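Local structure of SusD homolog (Bacteroides thetaiotaomicron, 4MRU) at residues V155-R158 against M159-E162; F198-S201 against L202-R205. The protein probably binds mucin O-glycans as a SusD-like outer-membrane lipoprotein built on a TPR-like helical scaffold. All blocks are in the same frame, centred on the assembly; numbering follows the deposited sequence. Where two conformers were deposited one is given.

Two eight-residue stretches of successive helices illustrate how one backbone pattern can carry different side-chain chemistry. Contact 1 lies on helix 152-173 and contact 2 on helix 192-209, and their centres are about 13 Å apart. The two helices pack directly, with Phe160 CE1 lying 4.0 Å from Gln203 O. Contact 1 is mostly buried but has a partly exposed flank, where Arg158 and Gln161 share a water; its buried flank is aromatic and aliphatic, with Tyr156, Phe160, Val155 and selenomethionine Met159. In contact 2 every residue is buried, and its polar groups, His200, Ser201 and Arg205, find partners elsewhere in the chain. Both pack against helix 104-125, and contact 2 also reaches helix 327-339.

Contact 1: residues V155-R158 against M159-E162; sequences VYMR and MFQE
Glu162 N donates to Arg158 O at 2.8 Å, the shortest of four i to i+4 backbone bonds that define this stretch of helix. The same two residues also meet through their side chains, by hydrocarbon more than by charge. Arg158 has CG anti to its backbone N (chi1 180°), which brings CG to 3.7 Å from Glu162 OE2; bends at the next two torsions carry the guanidinium beside the carboxylate. The guanidinium is steeply turned against the carboxylate, and Arg158 NH1 stays 4.2 Å from Glu162 OE2, too far for a salt bridge. Glu162 is instead held by a salt bridge from Arg114 and a hydrogen bond with Tyr130. On the more exposed flank, a water donates to Gln161 OE1 at 2.8 Å and accepts a weak bond from Arg158 NE, approaching that guanidinium in its plane at the edge. The other flank is mainly apolar. Selenomethionine Met159 runs alongside Val155, its CE 3.6 Å from Val155 CG1, while its SE stands above the face of the Tyr156 ring, 5.3 Å from the ring centroid: a distant Met-aromatic contact. Phe160 CE2 comes to the edge of that same ring, 4.1 Å from Tyr156 CD2. Beyond this stretch, Met159 packs on Met118 of helix 104-125, Tyr156 hydrogen-bonds Asp123 there through its hydroxyl, and Tyr156, Met159 and Phe160 all rest on Met206 of helix 192-209.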
loop_
_atom_site.group_PDB
_atom_site.type_symbol
_atom_site.label_atom_id
_atom_site.label_comp_id
_atom_site.label_asym_id
_atom_site.label_seq_id
_atom_site.Cartn_x
_atom_site.Cartn_y
_atom_site.Cartn_z
ATOM N N VAL A 155 16.860 2.143 -8.050
ATOM C CA VAL A 155 16.231 2.732 -6.876
ATOM C C VAL A 155 16.220 1.751 -5.693
ATOM O O VAL A 155 16.606 2.132 -4.585
ATOM C CB VAL A 155 14.817 3.219 -7.155
ATOM C CG1 VAL A 155 14.199 3.760 -5.887
ATOM C CG2 VAL A 155 14.848 4.333 -8.191
ATOM N N TYR A 156 15.737 0.518 -5.907
ATOM C CA TYR A 156 15.671 -0.477 -4.827
ATOM C C TYR A 156 17.060 -0.761 -4.262
ATOM O O TYR A 156 17.252 -0.775 -3.048
ATOM C CB TYR A 156 15.004 -1.756 -5.325
ATOM C CG TYR A 156 13.542 -1.831 -5.008
ATOM C CD1 TYR A 156 12.584 -1.168 -5.784
ATOM C CD2 TYR A 156 13.087 -2.551 -3.904
ATOM C CE1 TYR A 156 11.233 -1.258 -5.450
ATOM C CE2 TYR A 156 11.746 -2.599 -3.564
ATOM C CZ TYR A 156 10.824 -1.944 -4.335
ATOM O OH TYR A 156 9.473 -2.042 -4.003
HETATM N N MSE A 157 18.066 -0.904 -5.108
HETATM C CA MSE A 157 19.396 -1.273 -4.579
HETATM C C MSE A 157 19.964 -0.119 -3.753
HETATM O O MSE A 157 20.610 -0.341 -2.712
HETATM C CB MSE A 157 20.315 -1.681 -5.713
HETATM C CG MSE A 157 19.886 -3.022 -6.354
HETATM SE SE MSE A 157 18.802 -4.284 -5.260
HETATM C CE MSE A 157 17.492 -4.412 -6.716
ATOM N N ARG A 158 19.720 1.117 -4.173
ATOM C CA ARG A 158 20.184 2.267 -3.440
ATOM C C ARG A 158 19.429 2.400 -2.120
ATOM O O ARG A 158 20.030 2.642 -1.087
ATOM C CB ARG A 158 20.081 3.549 -4.307
ATOM C CG ARG A 158 20.548 4.829 -3.593
ATOM C CD ARG A 158 22.019 4.796 -3.183
ATOM N NE ARG A 158 22.873 5.176 -4.289
ATOM C CZ ARG A 158 23.272 6.423 -4.537
ATOM N NH1 ARG A 158 22.919 7.428 -3.743
ATOM N NH2 ARG A 158 24.034 6.670 -5.591
HETATM N N MSE A 159 18.113 2.183 -2.128
HETATM C CA MSE A 159 17.345 2.154 -0.888
HETATM C C MSE A 159 17.871 1.107 0.079
HETATM O O MSE A 159 18.004 1.371 1.278
HETATM C CB MSE A 159 15.838 1.907 -1.201
HETATM C CG MSE A 159 15.242 3.130 -1.894
HETATM SE SE MSE A 159 13.356 2.693 -2.318
HETATM C CE MSE A 159 12.826 4.520 -2.620
ATOM N N PHE A 160 18.166 -0.092 -0.404
ATOM C CA PHE A 160 18.674 -1.107 0.490
ATOM C C PHE A 160 19.998 -0.645 1.115
ATOM O O PHE A 160 20.208 -0.824 2.321
ATOM C CB PHE A 160 18.890 -2.450 -0.195
ATOM C CG PHE A 160 17.619 -3.220 -0.454
ATOM C CD1 PHE A 160 16.752 -3.534 0.573
ATOM C CD2 PHE A 160 17.332 -3.674 -1.724
ATOM C CE1 PHE A 160 15.601 -4.274 0.333
ATOM C CE2 PHE A 160 16.198 -4.451 -1.968
ATOM C CZ PHE A 160 15.329 -4.739 -0.946
ATOM N N GLN A 161 20.854 -0.021 0.311
ATOM C CA GLN A 161 22.113 0.504 0.824
ATOM C C GLN A 161 21.858 1.597 1.864
ATOM O O GLN A 161 22.439 1.586 2.963
ATOM C CB GLN A 161 22.957 1.004 -0.345
ATOM C CG GLN A 161 24.357 1.495 -0.036
ATOM C CD GLN A 161 24.959 2.182 -1.258
ATOM O OE1 GLN A 161 24.614 1.868 -2.414
ATOM N NE2 GLN A 161 25.809 3.158 -1.016
ATOM N N GLU A 162 20.918 2.484 1.584
ATOM C CA GLU A 162 20.574 3.541 2.549
ATOM C C GLU A 162 19.912 3.012 3.844
ATOM O O GLU A 162 20.186 3.533 4.941
ATOM C CB GLU A 162 19.677 4.588 1.880
ATOM C CG GLU A 162 20.394 5.349 0.764
ATOM C CD GLU A 162 19.475 6.203 -0.072
ATOM O OE1 GLU A 162 18.233 5.942 -0.073
ATOM O OE2 GLU A 162 20.006 7.105 -0.779
HETATM O O HOH W 1 23.425 1.840 -4.964
#

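Contact 2: residues F198-S201 against L202-R205. With EDO (1,2-ethanediol), chain E; EDO (1,2-ethanediol), chain F.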
loop_
_atom_site.group_PDB
_atom_site.type_symbol
_atom_site.label_atom_id
_atom_site.label_comp_id
_atom_site.label_asym_id
_atom_site.label_seq_id
_atom_site.Cartn_x
_atom_site.Cartn_y
_atom_site.Cartn_z
ATOM N N PHE A 198 10.944 -1.193 12.714
ATOM C CA PHE A 198 10.247 -0.751 11.515
ATOM C C PHE A 198 11.171 -0.847 10.301
ATOM O O PHE A 198 10.767 -1.314 9.225
ATOM C CB PHE A 198 9.721 0.681 11.657
ATOM C CG PHE A 198 9.264 1.258 10.381
ATOM C CD1 PHE A 198 8.066 0.834 9.818
ATOM C CD2 PHE A 198 10.024 2.194 9.716
ATOM C CE1 PHE A 198 7.634 1.348 8.608
ATOM C CE2 PHE A 198 9.601 2.700 8.507
ATOM C CZ PHE A 198 8.392 2.292 7.971
ATOM N N LEU A 199 12.382 -0.357 10.450
ATOM C CA LEU A 199 13.337 -0.410 9.319
ATOM C C LEU A 199 13.533 -1.827 8.808
ATOM O O LEU A 199 13.544 -2.075 7.597
ATOM C CB LEU A 199 14.670 0.187 9.756
ATOM C CG LEU A 199 15.800 0.363 8.767
ATOM C CD1 LEU A 199 16.680 1.511 9.247
ATOM C CD2 LEU A 199 16.606 -0.908 8.621
ATOM N N HIS A 200 13.701 -2.764 9.729
ATOM C CA HIS A 200 13.839 -4.185 9.341
ATOM C C HIS A 200 12.581 -4.754 8.673
ATOM O O HIS A 200 12.661 -5.592 7.772
ATOM C CB HIS A 200 14.228 -5.011 10.544
ATOM C CG HIS A 200 15.517 -4.580 11.161
ATOM N ND1 HIS A 200 15.730 -4.583 12.531
ATOM C CD2 HIS A 200 16.627 -4.041 10.610
ATOM C CE1 HIS A 200 16.949 -4.136 12.775
ATOM N NE2 HIS A 200 17.494 -3.769 11.630
ATOM N N SER A 201 11.423 -4.318 9.136
ATOM C CA SER A 201 10.175 -4.721 8.547
ATOM C C SER A 201 10.055 -4.181 7.089
ATOM O O SER A 201 9.632 -4.874 6.213
ATOM C CB SER A 201 9.005 -4.249 9.420
ATOM O OG SER A 201 9.164 -4.704 10.764
ATOM N N LEU A 202 10.463 -2.942 6.874
ATOM C CA LEU A 202 10.466 -2.370 5.530
ATOM C C LEU A 202 11.445 -3.105 4.629
ATOM O O LEU A 202 11.124 -3.343 3.464
ATOM C CB LEU A 202 10.855 -0.913 5.590
ATOM C CG LEU A 202 10.808 -0.070 4.319
ATOM C CD1 LEU A 202 9.433 -0.124 3.689
ATOM C CD2 LEU A 202 11.207 1.366 4.647
ATOM N N GLN A 203 12.634 -3.449 5.144
ATOM C CA GLN A 203 13.579 -4.274 4.375
ATOM C C GLN A 203 12.935 -5.607 3.972
ATOM O O GLN A 203 13.101 -6.062 2.846
ATOM C CB GLN A 203 14.840 -4.562 5.152
ATOM C CG GLN A 203 15.746 -3.374 5.398
ATOM C CD GLN A 203 16.843 -3.688 6.431
ATOM O OE1 GLN A 203 16.600 -4.333 7.459
ATOM N NE2 GLN A 203 18.061 -3.227 6.145
ATOM N N LEU A 204 12.195 -6.210 4.882
ATOM C CA LEU A 204 11.488 -7.453 4.602
ATOM C C LEU A 204 10.435 -7.283 3.489
ATOM O O LEU A 204 10.339 -8.092 2.575
ATOM C CB LEU A 204 10.832 -7.962 5.883
ATOM C CG LEU A 204 9.990 -9.236 5.777
ATOM C CD1 LEU A 204 10.817 -10.391 5.233
ATOM C CD2 LEU A 204 9.413 -9.587 7.129
ATOM N N ARG A 205 9.644 -6.221 3.592
ATOM C CA ARG A 205 8.625 -5.934 2.592
ATOM C C ARG A 205 9.251 -5.761 1.203
ATOM O O ARG A 205 8.813 -6.339 0.243
ATOM C CB ARG A 205 7.887 -4.657 2.963
ATOM C CG ARG A 205 6.814 -4.280 1.977
ATOM C CD ARG A 205 6.396 -2.811 2.127
ATOM N NE ARG A 205 5.315 -2.662 3.092
ATOM C CZ ARG A 205 4.812 -1.482 3.458
ATOM N NH1 ARG A 205 5.317 -0.362 2.947
ATOM N NH2 ARG A 205 3.815 -1.432 4.333
HETATM C C1 EDO E . 20.586 -4.793 8.247
HETATM O O1 EDO E . 20.016 -3.485 8.255
HETATM C C2 EDO E . 19.651 -5.719 8.988
HETATM O O2 EDO E . 18.571 -5.977 8.100
HETATM C C1 EDO F . 4.665 2.671 4.270
HETATM O O1 EDO F . 4.533 2.435 2.864
HETATM C C2 EDO F . 3.253 2.780 4.729
HETATM O O2 EDO F . 2.719 1.495 4.464
#
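His200 and Gln203 both set CG anti to their carbonyl carbon (chi1 -59° and -69°), and the glutamine chain then runs out extended, so imidazole and amide lie side by side. Gln203 OE1 meets the ring edge in its plane, 3.2 Å from His200 CD2, with amide and ring turned only 25° apart. Leu199 CD2 reaches across to Gln203 CD at 3.5 Å. A 1,2-ethanediol, probably from the crystallisation liquor, grips the end of the amide with both hydroxyls: its O2 donates to Gln203 OE1 at 2.6 Å, and Gln203 NE2 donates to its O1 at 2.9 Å. An alanine here would remove the amide and is likely to leave His200 CD2 and Leu199 CD2 without their neighbour. The helix belongs to the TPR-like helical array of SusD proteins, where Leu199 and Gln203 face Leu163 of helix 152-173, and Phe198 and Leu202 face Thr116 of helix 104-125. His200 is hydrogen-bonded at ND1 to Gly230 O and at NE2 to Asp167 OD2, which also bonds the diol. Farther along, Arg205 forms a salt bridge with Glu329, while its NH1 donates to O1 of a second diol at 2.9 Å and NH2 to its O2 at 3.1 Å.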